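Local coordinates for protein alpha,alpha-trehalose-phosphate synthase (UDP-forming) (Burkholderia xenovorans, PDB 5V0T) that belongs to the GT-B glycosyltransferases of family 20 and binds uridine-5'-diphosphate and 6-O-phosphono-alpha-D-glucopyranose in the cleft between its two domains, at residues F162-F167 with G193-P198; I239-D244 with M378-K383; M273-L278 with A361-A366; S400-A405 with I414-D419. One frame throughout, in Å; residues are numbered along the deposited sequence. Where two conformers were deposited one is given.

In the fold
The four contacts illustrate how packing changes from the ligand cleft of a two-domain GT-B protein to the edge of its sheet. Contacts 1, 2 and 3 are buried, whereas contact 4 is partly exposed. Contact 1 belongs to the mixed sheet and contacts 3 and 4 to the parallel sheet; contact 2 stands between, touching contact 1 through Gln-195 and contact 4 through a probable hydrogen bond. Contacts 2 and 3 share uridine-5'-diphosphate and meet where Val-381 packs on Phe-363. Chemistry follows position: amide and water bonds in contact 1, apolar interlocking with one lysine bond in 2, apolar packing in 3, and a backbone bridge with rim packing in 4, each segment shaped by its own turn.

Contact 1 (F162-F167 with G193-P198); sequences FLHIPF and GFQTAP
Gln-195 and Phe-162 cross at about a right angle, the amide plane turned 78° from the ring, with Gln-195 OE1 at the ring edge 3.4 Å from Phe-162 CZ. Bent at chi2, the glutamine chain brings NE2 to the 162-167 backbone, where it donates to His-164 O at 2.9 Å. That oxygen lies in the plane of the amide, and the N-H points almost straight at it (166°). OE1 is taken up by Ile-239 N, so both ends of the amide are engaged and its flip state is fixed.

The strand ends meet as a parallel bridge, Leu-163 N donating to Gly-193 O over 2.9 Å. Farther along, Phe-194 CE1 approaches Phe-167 CD2 to 3.6 Å, the two rings inclined at 77° in an oblique pairing, while Leu-163 CD2 touches the edge of the Phe-194 ring. A water gives its two hydrogens to Leu-163 O and Ile-165 O and accepts from Gln-195 N, bridging the diverging backbones.

His-164, which lines the 6-O-phosphono-alpha-D-glucopyranose pocket, is bonded through NE2 to His-139. Once the strand pairing ends, the glutamine amide, water and phenylalanine packing probably take over in holding this pocket loop beside the sheet.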
# COMPACT_ATOMS: atom_id res chain seq x y z
N PHE A 162 2.10 8.68 9.91
CA PHE A 162 1.81 8.63 8.48
C PHE A 162 0.82 7.50 8.22
O PHE A 162 1.06 6.36 8.63
CB PHE A 162 3.08 8.42 7.62
CG PHE A 162 2.82 8.49 6.13
CD1 PHE A 162 2.70 9.72 5.50
CD2 PHE A 162 2.66 7.34 5.38
CE1 PHE A 162 2.45 9.80 4.14
CE2 PHE A 162 2.41 7.40 4.01
CZ PHE A 162 2.31 8.64 3.40
N LEU A 163 -0.30 7.84 7.56
CA LEU A 163 -1.31 6.87 7.13
C LEU A 163 -0.99 6.41 5.71
O LEU A 163 -0.95 7.23 4.77
CB LEU A 163 -2.71 7.49 7.20
CG LEU A 163 -3.89 6.55 6.92
CD1 LEU A 163 -4.00 5.48 8.00
CD2 LEU A 163 -5.19 7.34 6.80
N HIS A 164 -0.77 5.10 5.54
CA HIS A 164 -0.41 4.57 4.22
C HIS A 164 -1.65 4.31 3.37
O HIS A 164 -1.56 4.32 2.15
CB HIS A 164 0.42 3.28 4.35
CG HIS A 164 1.81 3.51 4.87
ND1 HIS A 164 2.93 3.35 4.08
CD2 HIS A 164 2.25 3.94 6.07
CE1 HIS A 164 4.01 3.65 4.79
NE2 HIS A 164 3.62 4.01 6.00
N ILE A 165 -2.79 4.06 4.01
CA ILE A 165 -4.04 3.74 3.32
C ILE A 165 -4.81 5.04 3.10
O ILE A 165 -4.42 6.08 3.65
CB ILE A 165 -4.84 2.70 4.12
CG1 ILE A 165 -5.33 3.30 5.46
CG2 ILE A 165 -3.98 1.44 4.34
CD1 ILE A 165 -6.26 2.36 6.22
N PRO A 166 -5.88 5.06 2.30
CA PRO A 166 -6.60 6.32 2.09
C PRO A 166 -7.20 6.81 3.40
O PRO A 166 -7.51 6.03 4.31
CB PRO A 166 -7.70 5.94 1.09
CG PRO A 166 -7.26 4.65 0.49
CD PRO A 166 -6.48 3.95 1.55
N PHE A 167 -7.37 8.13 3.52
CA PHE A 167 -8.27 8.63 4.57
C PHE A 167 -9.64 8.84 3.95
O PHE A 167 -9.77 9.66 3.03
CB PHE A 167 -7.77 9.93 5.19
CG PHE A 167 -8.46 10.24 6.50
CD1 PHE A 167 -9.71 10.85 6.51
CD2 PHE A 167 -7.89 9.85 7.71
CE1 PHE A 167 -10.34 11.13 7.72
CE2 PHE A 167 -8.52 10.12 8.92
CZ PHE A 167 -9.75 10.75 8.92
N GLY A 193 0.60 12.86 8.53
CA GLY A 193 0.92 12.77 7.12
C GLY A 193 -0.04 11.82 6.43
O GLY A 193 -0.31 10.72 6.94
N PHE A 194 -0.59 12.25 5.31
CA PHE A 194 -1.46 11.42 4.48
C PHE A 194 -0.80 11.25 3.12
O PHE A 194 0.17 11.94 2.78
CB PHE A 194 -2.87 12.04 4.37
CG PHE A 194 -3.52 12.31 5.71
CD1 PHE A 194 -4.14 11.30 6.41
CD2 PHE A 194 -3.48 13.59 6.27
CE1 PHE A 194 -4.71 11.54 7.65
CE2 PHE A 194 -4.07 13.84 7.50
CZ PHE A 194 -4.68 12.82 8.19
N GLN A 195 -1.31 10.30 2.32
CA GLN A 195 -0.67 10.02 1.03
C GLN A 195 -0.88 11.16 0.04
O GLN A 195 0.06 11.59 -0.63
CB GLN A 195 -1.21 8.70 0.45
CG GLN A 195 -0.80 7.46 1.23
CD GLN A 195 0.57 6.93 0.80
OE1 GLN A 195 1.40 7.67 0.27
NE2 GLN A 195 0.78 5.63 1.00
N THR A 196 -2.12 11.65 -0.09
CA THR A 196 -2.48 12.55 -1.19
C THR A 196 -3.33 13.72 -0.69
O THR A 196 -3.86 13.71 0.43
CB THR A 196 -3.26 11.82 -2.29
OG1 THR A 196 -4.54 11.41 -1.77
CG2 THR A 196 -2.47 10.60 -2.82
N ALA A 197 -3.46 14.73 -1.54
CA ALA A 197 -4.29 15.89 -1.20
C ALA A 197 -5.74 15.52 -0.88
O ALA A 197 -6.30 16.09 0.07
CB ALA A 197 -4.21 16.94 -2.32
N PRO A 198 -6.40 14.60 -1.59
CA PRO A 198 -7.77 14.25 -1.20
C PRO A 198 -7.85 13.56 0.15
O PRO A 198 -8.87 13.72 0.85
CB PRO A 198 -8.25 13.34 -2.34
CG PRO A 198 -7.41 13.76 -3.52
CD PRO A 198 -6.06 14.04 -2.91
O HOH W 1 -3.20 8.57 3.63

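Contact 2 (I239-D244 with M378-K383); sequences IGVYPD and MNLVAK. With UDP (uridine-5'-diphosphate), chain I.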
# COMPACT_ATOMS: atom_id res chain seq x y z
N ILE A 239 4.21 8.66 -0.76
CA ILE A 239 5.37 7.78 -0.66
C ILE A 239 5.83 7.41 -2.07
O ILE A 239 5.02 7.20 -2.98
CB ILE A 239 5.04 6.54 0.18
CG1 ILE A 239 6.32 5.83 0.60
CG2 ILE A 239 4.13 5.57 -0.60
CD1 ILE A 239 6.11 4.74 1.64
N GLY A 240 7.15 7.36 -2.25
CA GLY A 240 7.71 7.03 -3.54
C GLY A 240 8.58 5.79 -3.52
O GLY A 240 8.48 4.95 -2.62
N VAL A 241 9.43 5.65 -4.53
CA VAL A 241 10.31 4.51 -4.70
C VAL A 241 11.71 5.04 -5.04
O VAL A 241 11.94 6.25 -5.08
CB VAL A 241 9.80 3.54 -5.78
CG1 VAL A 241 8.37 3.10 -5.49
CG2 VAL A 241 9.85 4.21 -7.17
N TYR A 242 12.64 4.12 -5.27
CA TYR A 242 13.92 4.47 -5.87
C TYR A 242 13.88 4.02 -7.33
O TYR A 242 14.23 2.88 -7.63
CB TYR A 242 15.10 3.81 -5.16
CG TYR A 242 15.42 4.33 -3.79
CD1 TYR A 242 15.79 5.66 -3.60
CD2 TYR A 242 15.37 3.49 -2.68
CE1 TYR A 242 16.10 6.14 -2.33
CE2 TYR A 242 15.67 3.96 -1.41
CZ TYR A 242 16.04 5.29 -1.25
OH TYR A 242 16.32 5.75 0.01
N PRO A 243 13.43 4.88 -8.25
CA PRO A 243 13.13 4.38 -9.60
C PRO A 243 14.35 3.88 -10.36
O PRO A 243 14.25 2.87 -11.07
CB PRO A 243 12.48 5.59 -10.28
CG PRO A 243 12.98 6.78 -9.50
CD PRO A 243 13.10 6.30 -8.08
N ASP A 244 15.49 4.54 -10.24
CA ASP A 244 16.67 4.09 -10.99
C ASP A 244 17.25 2.82 -10.38
O ASP A 244 17.83 1.99 -11.10
CB ASP A 244 17.70 5.21 -11.08
CG ASP A 244 17.21 6.36 -11.96
OD1 ASP A 244 16.63 6.09 -13.04
OD2 ASP A 244 17.39 7.53 -11.58
N MET A 378 -1.64 4.38 -2.20
CA MET A 378 -0.65 4.84 -3.17
C MET A 378 -0.55 3.86 -4.33
O MET A 378 -0.90 4.21 -5.46
CB MET A 378 0.72 5.03 -2.50
CG MET A 378 1.84 5.52 -3.45
SD MET A 378 1.41 7.01 -4.39
CE MET A 378 1.08 8.20 -3.09
N ASN A 379 -0.10 2.64 -4.01
CA ASN A 379 0.19 1.51 -4.89
C ASN A 379 1.63 1.60 -5.40
O ASN A 379 1.92 2.27 -6.41
CB ASN A 379 -0.80 1.37 -6.06
CG ASN A 379 -0.72 0.00 -6.71
OD1 ASN A 379 0.27 -0.31 -7.36
ND2 ASN A 379 -1.74 -0.82 -6.54
N LEU A 380 2.54 0.94 -4.69
CA LEU A 380 3.94 0.95 -5.10
C LEU A 380 4.16 0.12 -6.37
O LEU A 380 5.07 0.42 -7.15
CB LEU A 380 4.82 0.42 -3.97
CG LEU A 380 4.96 1.28 -2.71
CD1 LEU A 380 6.01 0.65 -1.81
CD2 LEU A 380 5.34 2.70 -3.05
N VAL A 381 3.33 -0.90 -6.60
CA VAL A 381 3.50 -1.74 -7.78
C VAL A 381 3.41 -0.89 -9.04
O VAL A 381 4.16 -1.09 -10.00
CB VAL A 381 2.48 -2.89 -7.78
CG1 VAL A 381 2.21 -3.41 -9.22
CG2 VAL A 381 2.96 -4.04 -6.85
N ALA A 382 2.50 0.08 -9.06
CA ALA A 382 2.41 0.97 -10.23
C ALA A 382 3.73 1.71 -10.46
O ALA A 382 4.19 1.83 -11.60
CB ALA A 382 1.26 1.97 -10.05
N LYS A 383 4.34 2.23 -9.39
CA LYS A 383 5.58 2.98 -9.53
C LYS A 383 6.73 2.05 -9.89
O LYS A 383 7.61 2.42 -10.68
CB LYS A 383 5.89 3.75 -8.24
CG LYS A 383 4.82 4.81 -7.94
CD LYS A 383 5.22 5.75 -6.81
CE LYS A 383 4.22 6.89 -6.66
NZ LYS A 383 4.67 7.86 -5.62
N1 UDP I . 5.49 -7.47 -3.43
C2 UDP I . 6.50 -8.40 -3.23
N3 UDP I . 6.18 -9.69 -3.54
C4 UDP I . 4.97 -10.14 -4.03
C5 UDP I . 3.97 -9.12 -4.22
C6 UDP I . 4.27 -7.85 -3.93
O2 UDP I . 7.60 -8.11 -2.80
O4 UDP I . 4.83 -11.35 -4.27
C1' UDP I . 5.80 -6.07 -3.12
C2' UDP I . 5.69 -5.14 -4.32
O2' UDP I . 6.91 -5.16 -5.04
C3' UDP I . 5.42 -3.80 -3.63
C4' UDP I . 4.56 -4.21 -2.43
O4' UDP I . 4.84 -5.61 -2.19
O3' UDP I . 6.61 -3.17 -3.17
C5' UDP I . 3.08 -4.01 -2.60
O5' UDP I . 2.80 -2.63 -2.29
PA UDP I . 1.54 -1.89 -2.90
O1A UDP I . 1.43 -2.15 -4.39
O2A UDP I . 1.65 -0.47 -2.50
O3A UDP I . 0.29 -2.57 -2.23
PB UDP I . -0.06 -3.13 -0.79
O1B UDP I . 0.73 -2.21 0.15
O2B UDP I . -1.57 -2.82 -0.66
O3B UDP I . 0.28 -4.57 -0.66
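Ile-239 presents its CG2 methyl to the bent side chain of Met-378, lying 3.7 Å from Met-378 CG and also touching CB. The methionine leaves its backbone with CG anti to N (chi1 -180°), then turns at chi2 and chi3, curling its sulfur and methyl round the Ile-239 backbone. Leu-380 supplies the next bump: its CD2 sits between Ile-239 CG2 and Val-241 CG1, 3.9 Å from the latter, and also meets Gly-240 O. Leu-380 and Val-241 run past each other in opposite directions, so they meet branch to branch, methyl on methyl. Val-241 CG1 in turn fits against Lys-383 CB at 3.8 Å, filling the hollow between the lysine stem and the leucine.

Extended beyond CG, Lys-383 reaches along this apolar surface until NZ donates to Ile-239 O over 2.7 Å, from 28° off the carbonyl plane. Glu-408 forms a salt bridge with the same ammonium, so a carbonyl and a carboxylate both face the buried group and probably offset its charge.

On the ligand side, Leu-380 N bonds to O2A of uridine-5'-diphosphate at 2.8 Å and Val-381 N to O1A at 3.2 Å. Asn-379 caps the helix, its OD1 accepting from Ala-382 N at 2.8 Å in the carbonyl plane. The helix dipole would probably favour the phosphate charge. Backbone N-H groups at a capped helix start, directed at a diphosphate, are characteristic of the nucleotide site in the GT-B fold.

Contact 3 (M273-L278 with A361-A366); sequences MSVDRL and ALFRTA. With UDP (uridine-5'-diphosphate), chain I; G6P (6-O-phosphono-alpha-D-glucopyranose), chain J.
Met-273 lays its extended side chain across Leu-362 and Phe-363, meeting each at about a right angle. Its CE methyl comes 3.5 Å from Leu-362 CB, and SD lies 3.7 Å from Phe-363 CD1. The sulfur is 65° off the ring normal, an oblique Met-aromatic contact. Nearer the backbone, Met-273 CB meets Ala-366 CB at 3.6 Å, giving the methionine apolar neighbours from stem to methyl.

Val-275 divides its branches between protein and ligand. CG2 packs obliquely on the Phe-363 ring, 3.5 Å from CE1; CG1, anti to the backbone N (chi1 179°), instead touches C5 of the uracil of uridine-5'-diphosphate at 3.4 Å. Beyond the strand, Arg-277 turns at chi3 and grips the terminal phosphate with two bonds: NE to O3B at 2.7 Å and NH2 to O2B at 2.9 Å. O5 of 6-O-phosphono-alpha-D-glucopyranose lies over one face of the guanidinium, and Asp-279 pairs with NH1.

Strand 270-275 lies inside the parallel sheet between strands 305-310 and 368-371. Leu-362 and Phe-363 of helix 356-363, with Ala-366 of the type I turn 363-366, cover Met-273, with helix 257-266 against Leu-362 and helix 380-388 against Phe-363.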
# COMPACT_ATOMS: atom_id res chain seq x y z
N MET A 273 0.56 -7.85 -17.14
CA MET A 273 1.02 -8.33 -15.84
C MET A 273 0.41 -7.52 -14.70
O MET A 273 0.33 -6.30 -14.75
CB MET A 273 2.55 -8.27 -15.75
CG MET A 273 3.10 -8.79 -14.40
SD MET A 273 4.87 -9.00 -14.55
CE MET A 273 5.28 -9.49 -12.85
N SER A 274 -0.02 -8.23 -13.65
CA SER A 274 -0.50 -7.64 -12.41
C SER A 274 0.16 -8.34 -11.23
O SER A 274 0.45 -9.54 -11.28
CB SER A 274 -2.03 -7.77 -12.27
OG SER A 274 -2.73 -7.01 -13.26
N VAL A 275 0.37 -7.57 -10.16
CA VAL A 275 0.91 -8.08 -8.89
C VAL A 275 0.14 -7.40 -7.77
O VAL A 275 0.23 -6.18 -7.62
CB VAL A 275 2.41 -7.79 -8.72
CG1 VAL A 275 2.87 -8.32 -7.38
CG2 VAL A 275 3.25 -8.38 -9.86
N ASP A 276 -0.60 -8.18 -6.98
CA ASP A 276 -1.48 -7.65 -5.94
C ASP A 276 -1.62 -8.67 -4.83
O ASP A 276 -1.97 -9.82 -5.12
CB ASP A 276 -2.90 -7.36 -6.46
CG ASP A 276 -2.94 -6.48 -7.69
OD1 ASP A 276 -2.57 -6.96 -8.78
OD2 ASP A 276 -3.39 -5.32 -7.56
N ARG A 277 -1.45 -8.27 -3.57
CA ARG A 277 -2.04 -9.08 -2.50
C ARG A 277 -3.49 -9.36 -2.89
O ARG A 277 -4.17 -8.51 -3.47
CB ARG A 277 -1.98 -8.34 -1.15
CG ARG A 277 -0.58 -8.22 -0.53
CD ARG A 277 -0.66 -7.52 0.87
NE ARG A 277 -1.33 -6.23 0.73
CZ ARG A 277 -2.60 -5.99 1.05
NH1 ARG A 277 -3.36 -6.94 1.60
NH2 ARG A 277 -3.12 -4.80 0.82
N LEU A 278 -3.97 -10.58 -2.62
CA LEU A 278 -5.35 -10.92 -3.01
C LEU A 278 -6.30 -10.33 -1.96
O LEU A 278 -6.90 -11.00 -1.12
CB LEU A 278 -5.53 -12.43 -3.19
CG LEU A 278 -6.58 -12.83 -4.25
CD1 LEU A 278 -6.61 -14.34 -4.50
CD2 LEU A 278 -8.00 -12.36 -3.84
N ALA A 361 12.24 -7.79 -12.64
CA ALA A 361 12.70 -8.35 -13.91
C ALA A 361 11.54 -8.68 -14.82
O ALA A 361 11.60 -8.42 -16.03
CB ALA A 361 13.56 -9.59 -13.66
N LEU A 362 10.45 -9.24 -14.26
CA LEU A 362 9.28 -9.60 -15.07
C LEU A 362 8.51 -8.36 -15.53
O LEU A 362 8.02 -8.32 -16.66
CB LEU A 362 8.36 -10.52 -14.27
CG LEU A 362 8.94 -11.91 -13.97
CD1 LEU A 362 8.04 -12.68 -13.02
CD2 LEU A 362 9.14 -12.68 -15.25
N PHE A 363 8.40 -7.35 -14.67
CA PHE A 363 7.75 -6.10 -15.07
C PHE A 363 8.34 -5.58 -16.38
O PHE A 363 7.61 -5.11 -17.26
CB PHE A 363 7.91 -5.03 -13.98
CG PHE A 363 6.98 -5.18 -12.79
CD1 PHE A 363 5.75 -5.79 -12.90
CD2 PHE A 363 7.36 -4.66 -11.55
CE1 PHE A 363 4.90 -5.90 -11.79
CE2 PHE A 363 6.52 -4.77 -10.43
CZ PHE A 363 5.29 -5.39 -10.55
N ARG A 364 9.66 -5.66 -16.52
CA ARG A 364 10.36 -5.15 -17.70
C ARG A 364 9.98 -5.90 -18.98
O ARG A 364 10.15 -5.36 -20.07
CB ARG A 364 11.88 -5.21 -17.46
CG ARG A 364 12.79 -4.51 -18.49
CD ARG A 364 14.23 -4.50 -17.96
NE ARG A 364 15.20 -3.76 -18.78
CZ ARG A 364 15.57 -2.49 -18.55
NH1 ARG A 364 15.04 -1.80 -17.54
NH2 ARG A 364 16.47 -1.92 -19.35
N THR A 365 9.47 -7.13 -18.87
CA THR A 365 9.04 -7.87 -20.05
C THR A 365 7.55 -7.71 -20.36
O THR A 365 7.10 -8.24 -21.37
CB THR A 365 9.33 -9.37 -19.88
OG1 THR A 365 8.31 -9.95 -19.06
CG2 THR A 365 10.67 -9.59 -19.21
N ALA A 366 6.79 -7.01 -19.52
CA ALA A 366 5.34 -6.94 -19.66
C ALA A 366 4.94 -5.72 -20.48
O ALA A 366 5.24 -4.58 -20.11
CB ALA A 366 4.68 -6.88 -18.28
N1 UDP I . 5.49 -7.47 -3.43
C2 UDP I . 6.50 -8.40 -3.23
N3 UDP I . 6.18 -9.69 -3.54
C4 UDP I . 4.97 -10.14 -4.03
C5 UDP I . 3.97 -9.12 -4.22
C6 UDP I . 4.27 -7.85 -3.93
O2 UDP I . 7.60 -8.11 -2.80
O4 UDP I . 4.83 -11.35 -4.27
C1' UDP I . 5.80 -6.07 -3.12
C2' UDP I . 5.69 -5.14 -4.32
O2' UDP I . 6.91 -5.16 -5.04
C3' UDP I . 5.42 -3.80 -3.63
C4' UDP I . 4.56 -4.21 -2.43
O4' UDP I . 4.84 -5.61 -2.19
O3' UDP I . 6.61 -3.17 -3.17
C5' UDP I . 3.08 -4.01 -2.60
O5' UDP I . 2.80 -2.63 -2.29
PA UDP I . 1.54 -1.89 -2.90
O1A UDP I . 1.43 -2.15 -4.39
O2A UDP I . 1.65 -0.47 -2.50
O3A UDP I . 0.29 -2.57 -2.23
PB UDP I . -0.06 -3.13 -0.79
O1B UDP I . 0.73 -2.21 0.15
O2B UDP I . -1.57 -2.82 -0.66
O3B UDP I . 0.28 -4.57 -0.66
C1 G6P J . -0.76 -2.49 3.32
C2 G6P J . -0.84 -1.78 4.67
C3 G6P J . 0.36 -2.16 5.54
C4 G6P J . 0.43 -3.68 5.67
C5 G6P J . 0.47 -4.31 4.27
C6 G6P J . 0.59 -5.83 4.37
O1 G6P J . 0.43 -2.04 2.69
O2 G6P J . -0.90 -0.36 4.45
O3 G6P J . 0.15 -1.58 6.84
O4 G6P J . 1.62 -4.06 6.39
O5 G6P J . -0.68 -3.91 3.52
O6 G6P J . -0.49 -6.36 5.16
P G6P J . -0.16 -7.23 6.47
O1P G6P J . 0.36 -8.56 5.97
O2P G6P J . -1.46 -7.30 7.21
O3P G6P J . 0.91 -6.45 7.20

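Contact 4 (S400-A405 with I414-D419); sequences SRFAGA and IVNPVD
Phe-402 and Asn-416 meet with ring and amide planes 86° apart, beside a short parallel bridge between Ser-400 and Val-415. Followed outward, the phenylalanine starts at CB with CG beside the backbone N (chi1 -60°), a turn that carries the ring toward the second segment. CD2 then meets Pro-417 CD at 3.8 Å, CE2 comes 3.8 Å from Asn-416 OD1, and CZ, at the tip, lies near Asn-416 ND2. Both neighbours approach the ring at its edge, while Arg-401 CG covers the centre of one face.

Asn-416 OD1 also accepts from Val-418 N, forming an Asx turn that fixes the amide beside the ring. In the other segment, Ser-400 OG accepts from Phe-402 N at 3.0 Å in an ST turn, contacts Pro-417 CG at 3.3 Å and bonds to Pro-373 O. The Asx turn thus holds the amide, while the ST turn ties the Phe-402 backbone to the serine hydroxyl. Arg-401 N donates to Val-415 O at 2.9 Å, and Arg-401 CB packs on Ile-414 CG2 at 3.5 Å.

Strand 413-415 is an edge strand of the parallel sheet within this chain, next to strand 396-400. Val-415 faces Met-423 and Ala-426 of helix 420-432, a helix preceded by Asp-419 as its N-cap, while Phe-402 touches Arg-375 and Pro-417 touches Leu-374 of the neighbouring loop.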
# COMPACT_ATOMS: atom_id res chain seq x y z
N SER A 400 -5.81 2.58 -12.05
CA SER A 400 -7.05 3.06 -11.45
C SER A 400 -6.93 4.51 -10.98
O SER A 400 -5.98 4.86 -10.27
CB SER A 400 -7.43 2.19 -10.26
OG SER A 400 -8.52 2.78 -9.59
N ARG A 401 -7.92 5.34 -11.32
CA ARG A 401 -7.96 6.70 -10.78
C ARG A 401 -8.04 6.72 -9.25
O ARG A 401 -7.79 7.76 -8.64
CB ARG A 401 -9.17 7.46 -11.34
CG ARG A 401 -10.52 6.97 -10.80
CD ARG A 401 -11.62 7.96 -11.11
NE ARG A 401 -11.35 9.26 -10.49
CZ ARG A 401 -11.74 10.42 -11.00
NH1 ARG A 401 -12.41 10.47 -12.14
NH2 ARG A 401 -11.46 11.55 -10.36
N PHE A 402 -8.38 5.60 -8.62
CA PHE A 402 -8.50 5.57 -7.17
C PHE A 402 -7.24 5.07 -6.48
O PHE A 402 -7.23 4.95 -5.25
CB PHE A 402 -9.68 4.69 -6.75
CG PHE A 402 -11.00 5.18 -7.29
CD1 PHE A 402 -11.51 6.41 -6.89
CD2 PHE A 402 -11.69 4.43 -8.23
CE1 PHE A 402 -12.73 6.88 -7.40
CE2 PHE A 402 -12.92 4.89 -8.74
CZ PHE A 402 -13.43 6.12 -8.32
N ALA A 403 -6.19 4.76 -7.23
CA ALA A 403 -4.87 4.58 -6.64
C ALA A 403 -4.26 5.96 -6.37
O ALA A 403 -4.34 6.86 -7.21
CB ALA A 403 -3.95 3.79 -7.57
N GLY A 404 -3.66 6.12 -5.19
CA GLY A 404 -3.02 7.39 -4.86
C GLY A 404 -1.96 7.78 -5.88
O GLY A 404 -1.78 8.97 -6.16
N ALA A 405 -1.29 6.79 -6.47
CA ALA A 405 -0.28 7.09 -7.49
C ALA A 405 -0.86 7.80 -8.71
O ALA A 405 -0.11 8.44 -9.45
CB ALA A 405 0.41 5.79 -7.93
N ILE A 414 -5.43 6.21 -17.29
CA ILE A 414 -6.24 6.23 -16.07
C ILE A 414 -7.61 5.66 -16.37
O ILE A 414 -8.24 6.03 -17.37
CB ILE A 414 -6.37 7.67 -15.53
CG1 ILE A 414 -4.99 8.29 -15.32
CG2 ILE A 414 -7.11 7.67 -14.19
CD1 ILE A 414 -4.17 7.53 -14.34
N VAL A 415 -8.08 4.74 -15.52
CA VAL A 415 -9.35 4.08 -15.73
C VAL A 415 -10.16 4.10 -14.44
O VAL A 415 -9.62 4.23 -13.35
CB VAL A 415 -9.18 2.62 -16.22
CG1 VAL A 415 -8.44 2.59 -17.56
CG2 VAL A 415 -8.44 1.82 -15.20
N ASN A 416 -11.47 3.97 -14.60
CA ASN A 416 -12.35 3.70 -13.48
C ASN A 416 -12.61 2.21 -13.44
O ASN A 416 -13.19 1.68 -14.40
CB ASN A 416 -13.66 4.47 -13.62
CG ASN A 416 -14.55 4.36 -12.38
OD1 ASN A 416 -14.65 3.30 -11.77
ND2 ASN A 416 -15.17 5.46 -12.01
N PRO A 417 -12.20 1.49 -12.39
CA PRO A 417 -12.34 0.02 -12.40
C PRO A 417 -13.77 -0.48 -12.49
O PRO A 417 -13.99 -1.60 -12.96
CB PRO A 417 -11.68 -0.42 -11.08
CG PRO A 417 -10.98 0.78 -10.55
CD PRO A 417 -11.63 2.00 -11.13
N VAL A 418 -14.77 0.30 -12.07
CA VAL A 418 -16.17 -0.09 -12.20
C VAL A 418 -16.59 -0.20 -13.66
O VAL A 418 -17.55 -0.90 -13.99
CB VAL A 418 -17.04 0.95 -11.45
CG1 VAL A 418 -18.52 0.70 -11.67
CG2 VAL A 418 -16.71 0.93 -9.95
N ASP A 419 -15.90 0.52 -14.55
CA ASP A 419 -16.27 0.60 -15.96
C ASP A 419 -15.55 -0.51 -16.72
O ASP A 419 -14.41 -0.35 -17.17
CB ASP A 419 -15.92 1.98 -16.51
CG ASP A 419 -16.37 2.20 -17.94
OD1 ASP A 419 -16.90 1.27 -18.61
OD2 ASP A 419 -16.18 3.33 -18.39